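Local coordinates for RNA-dependent RNA polymerase (Farallon virus, PDB 6DX5), which probably acts as a deubiquitinating cysteine protease through this viral OTU domain, part of a large protein that probably also has RNA-directed RNA polymerase activity, at residues V56-W68 with T106-E120. Sequence-based numbering, arbitrary orientation.
Sequences VKGTALGYARQHW and TRRGLDLYLEDATKE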
loop_
_atom_site.group_PDB
_atom_site.type_symbol
_atom_site.label_atom_id
_atom_site.label_comp_id
_atom_site.label_asym_id
_atom_site.label_seq_id
_atom_site.Cartn_x
_atom_site.Cartn_y
_atom_site.Cartn_z
ATOM N N VAL A 56 21.936 1.597 -8.093
ATOM C CA VAL A 56 20.609 1.041 -7.859
ATOM C C VAL A 56 19.548 2.109 -8.124
ATOM O O VAL A 56 18.548 1.869 -8.806
ATOM C CB VAL A 56 20.517 0.486 -6.414
ATOM C CG1 VAL A 56 19.050 0.162 -6.091
ATOM C CG2 VAL A 56 21.401 -0.771 -6.276
ATOM N N LYS A 57 19.749 3.312 -7.576
ATOM C CA LYS A 57 18.811 4.377 -7.831
ATOM C C LYS A 57 18.707 4.647 -9.346
ATOM O O LYS A 57 17.603 4.766 -9.891
ATOM C CB LYS A 57 19.257 5.633 -7.099
ATOM C CG LYS A 57 18.295 6.831 -7.278
ATOM C CD LYS A 57 18.672 8.008 -6.306
ATOM C CE LYS A 57 17.670 9.194 -6.525
ATOM N NZ LYS A 57 17.974 10.483 -5.812
ATOM N N GLY A 58 19.861 4.787 -10.017
ATOM C CA GLY A 58 19.877 5.034 -11.458
ATOM C C GLY A 58 19.166 3.926 -12.225
ATOM O O GLY A 58 18.487 4.183 -13.216
ATOM N N THR A 59 19.272 2.683 -11.745
ATOM C CA THR A 59 18.566 1.580 -12.380
ATOM C C THR A 59 17.065 1.767 -12.272
ATOM O O THR A 59 16.342 1.652 -13.269
ATOM C CB THR A 59 19.021 0.271 -11.759
ATOM O OG1 THR A 59 20.438 0.179 -11.965
ATOM C CG2 THR A 59 18.292 -0.959 -12.390
ATOM N N ALA A 60 16.591 2.119 -11.083
ATOM C CA ALA A 60 15.166 2.272 -10.863
ATOM C C ALA A 60 14.612 3.393 -11.716
ATOM O O ALA A 60 13.621 3.207 -12.423
ATOM C CB ALA A 60 14.881 2.538 -9.377
ATOM N N LEU A 61 15.279 4.544 -11.724
ATOM C CA LEU A 61 14.752 5.686 -12.470
ATOM C C LEU A 61 14.881 5.474 -13.984
ATOM O O LEU A 61 14.005 5.911 -14.760
ATOM C CB LEU A 61 15.467 6.965 -12.064
ATOM C CG LEU A 61 14.983 7.723 -10.816
ATOM C CD1 LEU A 61 14.663 6.799 -9.675
ATOM C CD2 LEU A 61 16.053 8.723 -10.377
ATOM N N GLY A 62 15.962 4.842 -14.445
ATOM C CA GLY A 62 16.069 4.592 -15.884
ATOM C C GLY A 62 14.981 3.634 -16.345
ATOM O O GLY A 62 14.380 3.816 -17.402
ATOM N N TYR A 63 14.702 2.611 -15.525
ATOM C CA TYR A 63 13.583 1.725 -15.786
ATOM C C TYR A 63 12.274 2.506 -15.884
ATOM O O TYR A 63 11.439 2.228 -16.771
ATOM C CB TYR A 63 13.499 0.633 -14.692
ATOM C CG TYR A 63 12.300 -0.263 -14.878
ATOM C CD1 TYR A 63 11.084 0.020 -14.218
ATOM C CD2 TYR A 63 12.343 -1.318 -15.776
ATOM C CE1 TYR A 63 9.944 -0.762 -14.430
ATOM C CE2 TYR A 63 11.206 -2.108 -16.005
ATOM C CZ TYR A 63 10.013 -1.821 -15.305
ATOM O OH TYR A 63 8.878 -2.599 -15.528
ATOM N N ALA A 64 12.041 3.440 -14.951
ATOM C CA ALA A 64 10.789 4.194 -14.999
ATOM C C ALA A 64 10.660 5.033 -16.281
ATOM O O ALA A 64 9.570 5.127 -16.850
ATOM C CB ALA A 64 10.674 5.080 -13.774
ATOM N N ARG A 65 11.754 5.643 -16.761
ATOM C CA ARG A 65 11.712 6.430 -17.999
ATOM C C ARG A 65 11.250 5.573 -19.173
ATOM O O ARG A 65 10.531 6.035 -20.061
ATOM C CB ARG A 65 13.087 7.021 -18.328
ATOM C CG ARG A 65 13.560 8.131 -17.398
ATOM C CD ARG A 65 14.841 8.876 -17.892
ATOM N NE ARG A 65 15.387 9.692 -16.802
ATOM C CZ ARG A 65 16.294 9.258 -15.916
ATOM N NH1 ARG A 65 16.801 8.028 -16.021
ATOM N NH2 ARG A 65 16.721 10.062 -14.934
ATOM N N GLN A 66 11.665 4.327 -19.193
ATOM C CA GLN A 66 11.395 3.449 -20.314
ATOM C C GLN A 66 10.102 2.646 -20.154
ATOM O O GLN A 66 9.531 2.221 -21.157
ATOM C CB GLN A 66 12.614 2.537 -20.462
ATOM C CG GLN A 66 12.782 1.876 -21.741
ATOM C CD GLN A 66 12.640 2.834 -22.902
ATOM O OE1 GLN A 66 12.131 2.430 -23.944
ATOM N NE2 GLN A 66 13.121 4.085 -22.753
ATOM N N HIS A 67 9.630 2.433 -18.922
ATOM C CA HIS A 67 8.518 1.531 -18.638
ATOM C C HIS A 67 7.508 2.183 -17.729
ATOM O O HIS A 67 6.970 1.558 -16.814
ATOM C CB HIS A 67 9.012 0.230 -18.021
ATOM C CG HIS A 67 10.019 -0.470 -18.864
ATOM N ND1 HIS A 67 9.692 -1.497 -19.720
ATOM C CD2 HIS A 67 11.350 -0.285 -18.992
ATOM C CE1 HIS A 67 10.783 -1.923 -20.333
ATOM N NE2 HIS A 67 11.804 -1.198 -19.917
ATOM N N TRP A 68 7.241 3.461 -17.972
ATOM C CA TRP A 68 6.431 4.230 -17.043
ATOM C C TRP A 68 5.106 3.531 -16.781
ATOM O O TRP A 68 4.644 3.478 -15.639
ATOM C CB TRP A 68 6.231 5.653 -17.582
ATOM C CG TRP A 68 5.410 6.534 -16.653
ATOM C CD1 TRP A 68 4.305 7.276 -16.990
ATOM C CD2 TRP A 68 5.641 6.760 -15.249
ATOM N NE1 TRP A 68 3.833 7.951 -15.889
ATOM C CE2 TRP A 68 4.639 7.655 -14.810
ATOM C CE3 TRP A 68 6.604 6.304 -14.328
ATOM C CZ2 TRP A 68 4.560 8.113 -13.473
ATOM C CZ3 TRP A 68 6.530 6.745 -12.974
ATOM C CH2 TRP A 68 5.514 7.641 -12.575
ATOM N N THR A 106 0.170 11.021 -19.042
ATOM C CA THR A 106 1.160 10.098 -18.513
ATOM C C THR A 106 2.578 10.583 -18.786
ATOM O O THR A 106 3.459 10.364 -17.964
ATOM C CB THR A 106 0.930 8.694 -19.066
ATOM O OG1 THR A 106 1.144 8.696 -20.480
ATOM C CG2 THR A 106 -0.485 8.254 -18.780
ATOM N N ARG A 107 2.818 11.292 -19.887
ATOM C CA ARG A 107 4.132 11.892 -20.075
ATOM C C ARG A 107 4.425 12.938 -19.005
ATOM O O ARG A 107 5.533 12.996 -18.454
ATOM C CB ARG A 107 4.221 12.526 -21.458
ATOM C CG ARG A 107 5.628 12.784 -21.864
ATOM C CD ARG A 107 5.661 13.008 -23.331
ATOM N NE ARG A 107 4.769 12.065 -24.013
ATOM C CZ ARG A 107 4.017 12.381 -25.053
ATOM N NH1 ARG A 107 4.040 13.633 -25.517
ATOM N NH2 ARG A 107 3.229 11.466 -25.616
ATOM N N ARG A 108 3.451 13.795 -18.715
ATOM C CA ARG A 108 3.607 14.725 -17.602
ATOM C C ARG A 108 3.810 13.997 -16.277
ATOM O O ARG A 108 4.579 14.461 -15.425
ATOM C CB ARG A 108 2.387 15.649 -17.511
ATOM C CG ARG A 108 2.631 16.788 -16.577
ATOM C CD ARG A 108 3.519 17.716 -17.308
ATOM N NE ARG A 108 3.251 19.098 -16.911
ATOM C CZ ARG A 108 2.192 19.815 -17.287
ATOM N NH1 ARG A 108 1.262 19.282 -18.100
ATOM N NH2 ARG A 108 2.060 21.067 -16.845
ATOM N N GLY A 109 3.104 12.873 -16.065
ATOM C CA GLY A 109 3.208 12.168 -14.785
ATOM C C GLY A 109 4.614 11.665 -14.549
ATOM O O GLY A 109 5.179 11.819 -13.462
ATOM N N LEU A 110 5.216 11.083 -15.578
ATOM C CA LEU A 110 6.591 10.619 -15.455
ATOM C C LEU A 110 7.537 11.771 -15.163
ATOM O O LEU A 110 8.413 11.647 -14.301
ATOM C CB LEU A 110 6.996 9.876 -16.723
ATOM C CG LEU A 110 8.494 9.647 -16.831
ATOM C CD1 LEU A 110 8.908 8.637 -15.774
ATOM C CD2 LEU A 110 8.839 9.159 -18.274
ATOM N N ASP A 111 7.369 12.907 -15.855
ATOM C CA ASP A 111 8.234 14.061 -15.587
ATOM C C ASP A 111 8.083 14.575 -14.145
ATOM O O ASP A 111 9.079 14.969 -13.522
ATOM C CB ASP A 111 7.980 15.193 -16.589
ATOM C CG ASP A 111 8.293 14.791 -18.053
ATOM O OD1 ASP A 111 7.584 15.301 -18.952
ATOM O OD2 ASP A 111 9.215 13.970 -18.317
ATOM N N LEU A 112 6.852 14.584 -13.598
ATOM C CA LEU A 112 6.693 14.952 -12.200
ATOM C C LEU A 112 7.420 13.960 -11.287
ATOM O O LEU A 112 8.105 14.365 -10.340
ATOM C CB LEU A 112 5.217 15.040 -11.832
ATOM C CG LEU A 112 4.411 16.159 -12.537
ATOM C CD1 LEU A 112 2.919 16.011 -12.262
ATOM C CD2 LEU A 112 4.884 17.543 -12.157
ATOM N N TYR A 113 7.283 12.659 -11.558
ATOM C CA TYR A 113 7.980 11.661 -10.754
ATOM C C TYR A 113 9.480 11.917 -10.770
ATOM O O TYR A 113 10.118 11.965 -9.717
ATOM C CB TYR A 113 7.671 10.236 -11.249
ATOM C CG TYR A 113 8.598 9.190 -10.639
ATOM C CD1 TYR A 113 8.464 8.806 -9.305
ATOM C CD2 TYR A 113 9.624 8.623 -11.377
ATOM C CE1 TYR A 113 9.329 7.898 -8.730
ATOM C CE2 TYR A 113 10.499 7.702 -10.807
ATOM C CZ TYR A 113 10.319 7.340 -9.493
ATOM O OH TYR A 113 11.172 6.437 -8.920
ATOM N N LEU A 114 10.064 12.066 -11.965
ATOM C CA LEU A 114 11.500 12.291 -12.076
ATOM C C LEU A 114 11.930 13.570 -11.358
ATOM O O LEU A 114 13.015 13.615 -10.767
ATOM C CB LEU A 114 11.910 12.356 -13.556
ATOM C CG LEU A 114 11.677 11.030 -14.252
ATOM C CD1 LEU A 114 11.970 11.133 -15.702
ATOM C CD2 LEU A 114 12.577 9.994 -13.539
ATOM N N GLU A 115 11.112 14.628 -11.404
ATOM C CA GLU A 115 11.475 15.858 -10.691
ATOM C C GLU A 115 11.652 15.612 -9.192
ATOM O O GLU A 115 12.583 16.153 -8.577
ATOM C CB GLU A 115 10.438 16.962 -10.919
ATOM C CG GLU A 115 10.617 17.688 -12.254
ATOM C CD GLU A 115 9.540 18.744 -12.541
ATOM O OE1 GLU A 115 8.995 19.343 -11.582
ATOM O OE2 GLU A 115 9.248 18.965 -13.737
ATOM N N ASP A 116 10.772 14.805 -8.582
ATOM C CA ASP A 116 10.966 14.461 -7.177
ATOM C C ASP A 116 12.098 13.467 -7.021
ATOM O O ASP A 116 12.987 13.648 -6.170
ATOM C CB ASP A 116 9.696 13.876 -6.559
ATOM C CG ASP A 116 8.618 14.928 -6.286
ATOM O OD1 ASP A 116 8.878 16.163 -6.384
ATOM O OD2 ASP A 116 7.486 14.489 -5.976
ATOM N N ALA A 117 12.080 12.402 -7.827
ATOM C CA ALA A 117 12.949 11.262 -7.554
ATOM C C ALA A 117 14.416 11.592 -7.778
ATOM O O ALA A 117 15.281 11.032 -7.098
ATOM C CB ALA A 117 12.540 10.068 -8.412
ATOM N N THR A 118 14.730 12.503 -8.688
ATOM C CA THR A 118 16.131 12.756 -8.974
ATOM C C THR A 118 16.771 13.674 -7.944
ATOM O O THR A 118 18.000 13.749 -7.894
ATOM C CB THR A 118 16.309 13.322 -10.397
ATOM O OG1 THR A 118 15.582 14.550 -10.537
ATOM C CG2 THR A 118 15.809 12.345 -11.447
ATOM N N LYS A 119 15.989 14.349 -7.113
ATOM C CA LYS A 119 16.562 15.146 -6.027
ATOM C C LYS A 119 17.439 14.279 -5.129
ATOM O O LYS A 119 17.146 13.103 -4.904
ATOM C CB LYS A 119 15.451 15.763 -5.173
ATOM C CG LYS A 119 14.482 16.663 -5.896
ATOM C CD LYS A 119 14.780 18.083 -5.586
ATOM C CE LYS A 119 13.512 18.934 -5.686
ATOM N NZ LYS A 119 12.821 18.752 -6.975
ATOM N N GLU A 120 18.507 14.875 -4.575
ATOM C CA GLU A 120 19.362 14.130 -3.642
ATOM C C GLU A 120 18.630 13.795 -2.345
ATOM O O GLU A 120 18.968 12.807 -1.686
ATOM C CB GLU A 120 20.647 14.897 -3.301
ATOM C CG GLU A 120 21.468 15.399 -4.473
ATOM C CD GLU A 120 21.027 16.801 -4.913
ATOM O OE1 GLU A 120 19.798 17.086 -4.862
ATOM O OE2 GLU A 120 21.895 17.617 -5.321
#
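Within the helical part of this viral OTU domain, helices 53-66 and 103-117 pack as an antiparallel pair, with W68, just beyond the first helix, laid against L110 and Y113 of the second. The segment axes approach to 10.5 Å at 168°, and at this spacing the Y113 ring bridges the gap, its CE2 4.0 Å from A64 CB. L110 CB makes a CH-pi contact with the W68 indole: it stands 3.5 Å from the centroid of the five-membered ring and only 3° off the normal, over the face. CG of W68 is anti to the backbone N (chi1 -179°), which carries the ring across to helix 103-117. Its far rim, CH2, reaches Y113 CB at 3.6 Å, whereas the six-membered ring and the Y113 ring, their planes near parallel, are slid apart and barely overlap. The indole NE1 is hydrogen-bonded to N79 OD1 of helix 72-86, and Y113 OH to E128 OE1 of helix 126-136. Midway, L61 CD1 lies 3.6 Å from Y113 OH and its CD2 3.8 Å from T118 CG2, while L114 lies against the R65 chain, CD1 touching CG and NE, with CD2 over one face of the guanidinium. At the other end of the contact, beyond L61, the extended K57 chain delivers NZ to two backbone carbonyls through weak hydrogen bonds, 3.0 Å to A117 O and 2.9 Å to K119 O.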